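Local coordinates for protein VP1 (Merkel cell polyomavirus, PDB 4FMH) that forms the pentameric building blocks of the icosahedral viral capsid and binds sialylated glycans, the receptor contact required for infection, at residues V97-V102 / H133-G138; L149-Q154 / K177-D182; T165-T168 / R172-T175. All coordinates share one frame; numbering follows the deposited sequence. Where two conformers were deposited one is given.

Contact 1: V97-V102 / H133-G138; sequences VKTEVV and HMFAIG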
loop_
_atom_site.group_PDB
_atom_site.type_symbol
_atom_site.label_atom_id
_atom_site.label_comp_id
_atom_site.label_asym_id
_atom_site.label_seq_id
_atom_site.Cartn_x
_atom_site.Cartn_y
_atom_site.Cartn_z
ATOM N N VAL B 97 1.155 25.003 -4.322
ATOM C CA VAL B 97 0.860 24.596 -5.682
ATOM C C VAL B 97 -0.215 23.517 -5.686
ATOM O O VAL B 97 -0.217 22.624 -4.831
ATOM C CB VAL B 97 2.142 24.109 -6.438
ATOM C CG1 VAL B 97 2.831 22.960 -5.695
ATOM C CG2 VAL B 97 1.821 23.711 -7.883
ATOM N N LYS B 98 -1.133 23.629 -6.637
ATOM C CA LYS B 98 -2.038 22.543 -6.981
ATOM C C LYS B 98 -1.545 21.996 -8.302
ATOM O O LYS B 98 -1.414 22.735 -9.281
ATOM C CB LYS B 98 -3.480 23.032 -7.141
ATOM C CG LYS B 98 -4.189 23.347 -5.846
ATOM C CD LYS B 98 -5.670 23.549 -6.101
ATOM C CE LYS B 98 -6.469 23.488 -4.817
ATOM N NZ LYS B 98 -7.916 23.684 -5.098
ATOM N N THR B 99 -1.272 20.699 -8.334
ATOM C CA THR B 99 -0.734 20.085 -9.537
ATOM C C THR B 99 -1.443 18.765 -9.806
ATOM O O THR B 99 -1.812 18.049 -8.876
ATOM C CB THR B 99 0.822 19.936 -9.467
ATOM O OG1 THR B 99 1.329 19.405 -10.697
ATOM C CG2 THR B 99 1.257 19.044 -8.297
ATOM N N GLU B 100 -1.649 18.464 -11.086
ATOM C CA GLU B 100 -2.407 17.293 -11.493
ATOM C C GLU B 100 -1.847 16.735 -12.787
ATOM O O GLU B 100 -1.528 17.499 -13.710
ATOM C CB GLU B 100 -3.878 17.687 -11.688
ATOM C CG GLU B 100 -4.820 16.540 -12.057
ATOM C CD GLU B 100 -6.262 16.852 -11.699
ATOM O OE1 GLU B 100 -6.522 17.172 -10.521
ATOM O OE2 GLU B 100 -7.135 16.786 -12.589
ATOM N N VAL B 101 -1.700 15.411 -12.845
ATOM C CA VAL B 101 -1.407 14.749 -14.109
ATOM C C VAL B 101 -2.714 14.706 -14.905
ATOM O O VAL B 101 -3.758 14.292 -14.392
ATOM C CB VAL B 101 -0.791 13.333 -13.901
ATOM C CG1 VAL B 101 -0.487 12.667 -15.236
ATOM C CG2 VAL B 101 0.472 13.429 -13.079
ATOM N N VAL B 102 -2.652 15.166 -16.150
ATOM C CA VAL B 102 -3.836 15.328 -16.995
ATOM C C VAL B 102 -3.965 14.149 -17.955
ATOM O O VAL B 102 -2.960 13.641 -18.454
ATOM C CB VAL B 102 -3.755 16.666 -17.790
ATOM C CG1 VAL B 102 -4.914 16.812 -18.793
ATOM C CG2 VAL B 102 -3.725 17.853 -16.823
ATOM N N HIS B 133 7.471 9.685 -11.776
ATOM C CA HIS B 133 6.694 10.898 -11.565
ATOM C C HIS B 133 7.418 11.852 -10.644
ATOM O O HIS B 133 7.829 11.478 -9.547
ATOM C CB HIS B 133 5.312 10.569 -11.008
ATOM C CG HIS B 133 4.523 9.673 -11.900
ATOM N ND1 HIS B 133 3.844 10.138 -13.006
ATOM C CD2 HIS B 133 4.356 8.330 -11.889
ATOM C CE1 HIS B 133 3.272 9.120 -13.624
ATOM N NE2 HIS B 133 3.565 8.013 -12.966
ATOM N N MET B 134 7.563 13.088 -11.103
ATOM C CA MET B 134 8.197 14.126 -10.308
ATOM C C MET B 134 7.710 15.494 -10.760
ATOM O O MET B 134 7.338 15.685 -11.919
ATOM C CB MET B 134 9.736 14.034 -10.397
ATOM C CG MET B 134 10.374 14.580 -11.673
ATOM S SD MET B 134 10.761 16.360 -11.663
ATOM C CE MET B 134 12.026 16.437 -10.407
ATOM N N PHE B 135 7.699 16.439 -9.830
ATOM C CA PHE B 135 7.510 17.843 -10.174
ATOM C C PHE B 135 8.368 18.670 -9.231
ATOM O O PHE B 135 8.707 18.219 -8.125
ATOM C CB PHE B 135 6.025 18.256 -10.149
ATOM C CG PHE B 135 5.437 18.395 -8.763
ATOM C CD1 PHE B 135 4.913 17.291 -8.097
ATOM C CD2 PHE B 135 5.391 19.643 -8.134
ATOM C CE1 PHE B 135 4.358 17.419 -6.822
ATOM C CE2 PHE B 135 4.835 19.780 -6.864
ATOM C CZ PHE B 135 4.321 18.673 -6.207
ATOM N N ALA B 136 8.737 19.864 -9.693
ATOM C CA ALA B 136 9.560 20.781 -8.925
ATOM C C ALA B 136 9.096 22.205 -9.173
ATOM O O ALA B 136 8.721 22.565 -10.300
ATOM C CB ALA B 136 11.018 20.636 -9.318
ATOM N N ILE B 137 9.114 22.996 -8.110
ATOM C CA ILE B 137 8.827 24.422 -8.175
ATOM C C ILE B 137 10.030 25.130 -7.559
ATOM O O ILE B 137 10.416 24.823 -6.425
ATOM C CB ILE B 137 7.547 24.798 -7.379
ATOM C CG1 ILE B 137 6.357 23.876 -7.732
ATOM C CG2 ILE B 137 7.220 26.298 -7.556
ATOM C CD1 ILE B 137 5.843 23.984 -9.165
ATOM N N GLY B 138 10.621 26.065 -8.305
ATOM C CA GLY B 138 11.793 26.803 -7.825
ATOM C C GLY B 138 11.852 28.247 -8.294
ATOM O O GLY B 138 11.146 28.637 -9.229
#
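Phe135 meets both Thr99 and Val97, and these three side chains carry most of the contact between strands 89-101 and 131-138. Thr99 sets its methyl group over one face of the ring: CG2 sits 3.7 Å from the centroid of the Phe135 ring and only 12° off its normal, a CH-pi contact in which the methyl is nearly centred. With OG1 opposite the backbone N (chi1 -176°), CG2 falls between the backbone N and the carbonyl carbon and is directed at the ring, while the hydroxyl is hydrogen-bonded to Tyr277 O and Arg276 NH1. Val97 comes in obliquely, its CG1 branch 3.9 Å from CE2 of Phe135. The same methyl also touches Ile137, with Val97 CG1 4.2 Å from Ile137 CG1, so one branch serves two partners on the facing strand.

No hydrogen bond joins the two segments. Their short strand axes approach to 9.8 Å and run at 152° to each other, the spacing of layers packed through side chains, as expected between the facing sheets of the jelly-roll core of VP1, the part of the protein present in this chain. Val280, Phe278 and Leu236 extend the apolar surroundings, and Tyr213 stacks with Phe135. Cohesion across this part of the sandwich therefore rests on dispersion and the CH-pi contact, while the polar end of Thr99 is satisfied within its own sheet.

Contact 2: L149-Q154 / K177-D182; sequences LDYQTQ and KNQGLD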
loop_
_atom_site.group_PDB
_atom_site.type_symbol
_atom_site.label_atom_id
_atom_site.label_comp_id
_atom_site.label_asym_id
_atom_site.label_seq_id
_atom_site.Cartn_x
_atom_site.Cartn_y
_atom_site.Cartn_z
ATOM N N LEU B 149 22.973 4.063 -15.438
ATOM C CA LEU B 149 23.043 2.615 -15.309
ATOM C C LEU B 149 24.359 2.067 -15.868
ATOM O O LEU B 149 25.015 1.245 -15.226
ATOM C CB LEU B 149 21.855 1.971 -16.027
ATOM C CG LEU B 149 21.573 0.488 -15.759
ATOM C CD1 LEU B 149 20.953 0.284 -14.386
ATOM C CD2 LEU B 149 20.653 -0.070 -16.833
ATOM N N ASP B 150 24.754 2.547 -17.045
ATOM C CA ASP B 150 25.932 2.018 -17.732
ATOM C C ASP B 150 26.780 3.161 -18.291
ATOM O O ASP B 150 26.346 3.870 -19.202
ATOM C CB ASP B 150 25.476 1.049 -18.836
ATOM C CG ASP B 150 26.629 0.443 -19.633
ATOM O OD1 ASP B 150 27.817 0.701 -19.321
ATOM O OD2 ASP B 150 26.323 -0.306 -20.595
ATOM N N TYR B 151 27.987 3.327 -17.750
ATOM C CA TYR B 151 28.863 4.437 -18.151
ATOM C C TYR B 151 29.327 4.325 -19.607
ATOM O O TYR B 151 29.755 5.316 -20.203
ATOM C CB TYR B 151 30.075 4.571 -17.212
ATOM C CG TYR B 151 31.294 3.781 -17.645
ATOM C CD1 TYR B 151 32.287 4.367 -18.438
ATOM C CD2 TYR B 151 31.443 2.445 -17.284
ATOM C CE1 TYR B 151 33.402 3.644 -18.845
ATOM C CE2 TYR B 151 32.551 1.716 -17.682
ATOM C CZ TYR B 151 33.526 2.319 -18.461
ATOM O OH TYR B 151 34.620 1.592 -18.857
ATOM N N GLN B 152 29.243 3.118 -20.166
ATOM C CA GLN B 152 29.680 2.875 -21.544
ATOM C C GLN B 152 28.635 3.246 -22.597
ATOM O O GLN B 152 28.929 3.213 -23.793
ATOM C CB GLN B 152 30.147 1.425 -21.722
ATOM C CG GLN B 152 31.423 1.104 -20.958
ATOM C CD GLN B 152 31.948 -0.304 -21.205
ATOM O OE1 GLN B 152 31.223 -1.187 -21.656
ATOM N NE2 GLN B 152 33.217 -0.515 -20.901
ATOM N N THR B 153 27.432 3.613 -22.150
ATOM C CA THR B 153 26.377 4.078 -23.045
ATOM C C THR B 153 26.858 5.296 -23.851
ATOM O O THR B 153 27.440 6.238 -23.293
ATOM C CB THR B 153 25.086 4.446 -22.270
ATOM O OG1 THR B 153 24.714 3.367 -21.392
ATOM C CG2 THR B 153 23.939 4.724 -23.230
ATOM N N GLN B 154 26.624 5.258 -25.160
ATOM C CA GLN B 154 27.038 6.345 -26.049
ATOM C C GLN B 154 25.821 7.149 -26.453
ATOM O O GLN B 154 25.129 6.811 -27.416
ATOM C CB GLN B 154 27.775 5.799 -27.280
ATOM C CG GLN B 154 28.955 4.905 -26.933
ATOM C CD GLN B 154 29.884 4.639 -28.110
ATOM O OE1 GLN B 154 29.494 4.752 -29.276
ATOM N NE2 GLN B 154 31.125 4.272 -27.804
ATOM N N LYS B 177 33.047 5.793 -12.595
ATOM C CA LYS B 177 32.546 6.560 -11.446
ATOM C C LYS B 177 31.166 7.184 -11.675
ATOM O O LYS B 177 30.467 7.515 -10.716
ATOM C CB LYS B 177 33.557 7.618 -10.989
ATOM C CG LYS B 177 33.714 8.811 -11.921
ATOM C CD LYS B 177 34.511 9.943 -11.258
ATOM C CE LYS B 177 35.964 9.567 -11.037
ATOM N NZ LYS B 177 36.655 10.542 -10.147
ATOM N N ASN B 178 30.777 7.331 -12.942
ATOM C CA ASN B 178 29.468 7.886 -13.296
ATOM C C ASN B 178 28.324 6.887 -13.176
ATOM O O ASN B 178 27.160 7.214 -13.448
ATOM C CB ASN B 178 29.504 8.502 -14.692
ATOM C CG ASN B 178 30.468 9.644 -14.776
ATOM O OD1 ASN B 178 31.420 9.605 -15.551
ATOM N ND2 ASN B 178 30.246 10.668 -13.955
ATOM N N GLN B 179 28.663 5.669 -12.767
ATOM C CA GLN B 179 27.653 4.721 -12.320
ATOM C C GLN B 179 27.316 4.973 -10.839
ATOM O O GLN B 179 26.302 4.490 -10.334
ATOM C CB GLN B 179 28.110 3.278 -12.581
ATOM C CG GLN B 179 27.824 2.818 -14.008
ATOM C CD GLN B 179 28.612 1.579 -14.440
ATOM O OE1 GLN B 179 28.822 1.360 -15.633
ATOM N NE2 GLN B 179 29.035 0.768 -13.479
ATOM N N GLY B 180 28.178 5.732 -10.165
ATOM C CA GLY B 180 27.928 6.220 -8.806
ATOM C C GLY B 180 27.788 7.734 -8.818
ATOM O O GLY B 180 27.599 8.338 -9.878
ATOM N N LEU B 181 27.870 8.352 -7.644
ATOM C CA LEU B 181 27.788 9.809 -7.553
ATOM C C LEU B 181 29.153 10.435 -7.832
ATOM O O LEU B 181 30.084 10.293 -7.030
ATOM C CB LEU B 181 27.253 10.254 -6.187
ATOM C CG LEU B 181 26.672 11.675 -6.085
ATOM C CD1 LEU B 181 25.919 11.845 -4.775
ATOM C CD2 LEU B 181 27.752 12.765 -6.236
ATOM N N ASP B 182 29.257 11.111 -8.977
ATOM C CA ASP B 182 30.441 11.908 -9.327
ATOM C C ASP B 182 30.061 13.385 -9.164
ATOM O O ASP B 182 29.188 13.878 -9.871
ATOM C CB ASP B 182 30.881 11.602 -10.765
ATOM C CG ASP B 182 31.973 12.551 -11.294
ATOM O OD1 ASP B 182 32.610 13.295 -10.523
ATOM O OD2 ASP B 182 32.193 12.539 -12.525
HETATM O O HOH W 1 29.617 -0.428 -17.463
#
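An Asx turn within a type I beta turn, Asp150 to Thr153, presents the backbone N-H of Tyr151 to the side-chain amide of Gln179, at the end of a 3-10 segment. Gln179 OE1 accepts from Tyr151 N at 3.0 Å with an almost straight N-H...O angle of 176°, the donor lying in the carbonyl plane on a lone pair. Beyond CG the glutamine chain runs extended (chi2 163°), which carries the amide across to the turn, and on the way its CG passes 3.4 Å from Leu149 O. The same OE1 also lies near the plane of the Tyr151 ring, at its edge, 3.3 Å from CD2. Amide and ring planes are turned 52° apart.

These segments belong to the long excursion between strands 142-146 and 186-189 of the VP1 fold, and they face a neighbouring subunit of the pentamer. There Gln179 NE2 donates to the backbone carbonyls of Tyr46 and Asn44 of that subunit, and Tyr151 OH is hydrogen-bonded to Asn44 OD1 of that neighbouring subunit, so the amide spans an intrachain turn and a subunit interface.

Within the turn, Asp150 OD1 accepts from Gln152 N at 2.9 Å, met from above the carboxylate plane. Water 1 lies 2.7 Å from Gln179 OE1 and 2.8 Å from Asp150 OD1, close enough to link the amide to the carboxylate. Asp150 O takes both Thr153 N and Thr153 OG1, from one face of its plane.

Contact 3: T165-T168 / R172-T175; sequences TIET and RKMT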
loop_
_atom_site.group_PDB
_atom_site.type_symbol
_atom_site.label_atom_id
_atom_site.label_comp_id
_atom_site.label_asym_id
_atom_site.label_seq_id
_atom_site.Cartn_x
_atom_site.Cartn_y
_atom_site.Cartn_z
ATOM N N THR B 165 23.950 15.444 -21.798
ATOM C CA THR B 165 24.260 14.330 -20.900
ATOM C C THR B 165 25.585 14.591 -20.174
ATOM O O THR B 165 26.140 15.685 -20.273
ATOM C CB THR B 165 24.282 12.967 -21.648
ATOM O OG1 THR B 165 25.312 12.976 -22.643
ATOM C CG2 THR B 165 22.930 12.681 -22.322
ATOM N N ILE B 166 26.071 13.600 -19.430
ATOM C CA ILE B 166 27.253 13.774 -18.589
ATOM C C ILE B 166 28.499 14.135 -19.407
ATOM O O ILE B 166 29.264 15.023 -19.021
ATOM C CB ILE B 166 27.505 12.542 -17.674
ATOM C CG1 ILE B 166 26.329 12.352 -16.700
ATOM C CG2 ILE B 166 28.818 12.699 -16.898
ATOM C CD1 ILE B 166 26.500 11.183 -15.705
ATOM N N GLU B 167 28.696 13.456 -20.534
ATOM C CA GLU B 167 29.820 13.773 -21.424
ATOM C C GLU B 167 29.795 15.253 -21.845
ATOM O O GLU B 167 30.845 15.894 -21.938
ATOM C CB GLU B 167 29.839 12.843 -22.650
ATOM C CG GLU B 167 31.061 13.036 -23.558
ATOM C CD GLU B 167 31.269 11.906 -24.564
ATOM O OE1 GLU B 167 30.570 10.869 -24.485
ATOM O OE2 GLU B 167 32.145 12.064 -25.442
ATOM N N THR B 168 28.594 15.786 -22.074
ATOM C CA THR B 168 28.417 17.199 -22.405
ATOM C C THR B 168 29.000 18.127 -21.333
ATOM O O THR B 168 29.716 19.069 -21.655
ATOM C CB THR B 168 26.927 17.565 -22.624
ATOM O OG1 THR B 168 26.288 16.544 -23.401
ATOM C CG2 THR B 168 26.798 18.920 -23.335
ATOM N N ARG B 172 34.363 15.400 -21.736
ATOM C CA ARG B 172 35.116 14.160 -21.929
ATOM C C ARG B 172 34.186 12.967 -21.686
ATOM O O ARG B 172 33.135 13.118 -21.060
ATOM C CB ARG B 172 36.327 14.109 -20.981
ATOM C CG ARG B 172 35.960 14.159 -19.494
ATOM C CD ARG B 172 37.146 14.488 -18.595
ATOM N NE ARG B 172 36.746 14.466 -17.190
ATOM C CZ ARG B 172 36.454 15.545 -16.469
ATOM N NH1 ARG B 172 36.531 16.753 -17.009
ATOM N NH2 ARG B 172 36.090 15.416 -15.201
ATOM N N LYS B 173 34.588 11.786 -22.151
ATOM C CA LYS B 173 33.809 10.556 -21.968
ATOM C C LYS B 173 33.588 10.210 -20.494
ATOM O O LYS B 173 34.434 10.502 -19.643
ATOM C CB LYS B 173 34.492 9.382 -22.675
ATOM C CG LYS B 173 34.583 9.527 -24.183
ATOM C CD LYS B 173 35.414 8.411 -24.797
ATOM C CE LYS B 173 35.903 8.799 -26.191
ATOM N NZ LYS B 173 36.686 7.703 -26.828
ATOM N N MET B 174 32.445 9.592 -20.199
ATOM C CA MET B 174 32.178 9.067 -18.860
ATOM C C MET B 174 33.189 7.985 -18.480
ATOM O O MET B 174 33.784 7.342 -19.355
ATOM C CB MET B 174 30.769 8.481 -18.775
ATOM C CG MET B 174 29.631 9.487 -18.847
ATOM S SD MET B 174 28.065 8.660 -18.517
ATOM C CE MET B 174 27.667 7.956 -20.117
ATOM N N THR B 175 33.385 7.806 -17.175
ATOM C CA THR B 175 34.220 6.741 -16.621
ATOM C C THR B 175 33.344 5.929 -15.641
ATOM O O THR B 175 32.218 6.340 -15.344
ATOM C CB THR B 175 35.471 7.300 -15.895
ATOM O OG1 THR B 175 35.056 8.158 -14.827
ATOM C CG2 THR B 175 36.411 8.065 -16.862
HETATM O O HOH W 2 30.672 9.350 -22.159
#
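Glu167, in the first turn of the short helix 166-170, lies against the chain that leaves this helix and doubles back beside it, within the loop region between strands 142-146 and 186-189 of the jelly-roll protein. Its CB is 3.7 Å from Arg172 O, and CG comes closer still, 3.2 Å from the same carbonyl oxygen. The CA of Glu167 joins them with a CA-H...O contact of 3.4 Å to Arg172 O, an oxygen buried here with no hydrogen-bonding partner in the model. A trans first torsion (chi1 -175°) and an extended chain beyond it bring CD past Lys173 CA. At the tip the two oxygens divide: OE2 lies 3.7 Å from Lys173 CG, whereas the lysine NZ remains well beyond salt-bridge distance, the two side chains running alongside each other.

On the inner side, Ile166 and Met174 cross at about a right angle, Ile166 CG2 resting 3.8 Å from Met174 CG. The other carboxylate oxygen, Glu167 OE1, accepts a hydrogen bond from water 2 at 2.8 Å, and that water in turn accepts from Met174 N at 2.7 Å.

How the contacts relate
From the N terminus, contact 1 comes first: strand 89-101 leads through a connection of about 30 residues to strand 131-138, and their side chains meet between the layers of the jelly roll. The chain then passes through strand 142-146 into a long loop region. Contact 2 opens at 149-154 and closes at 177-182, and contact 3 falls wholly within that loop, joining helix 166-170 to the segment following it. Contacts 2 and 3 touch, with Met174 CE packed against the backbone oxygens of Tyr151 and Thr153, and Asn178 against Ile166. Contact 1 is separate, its nearest atoms about 16 Å from either of the others.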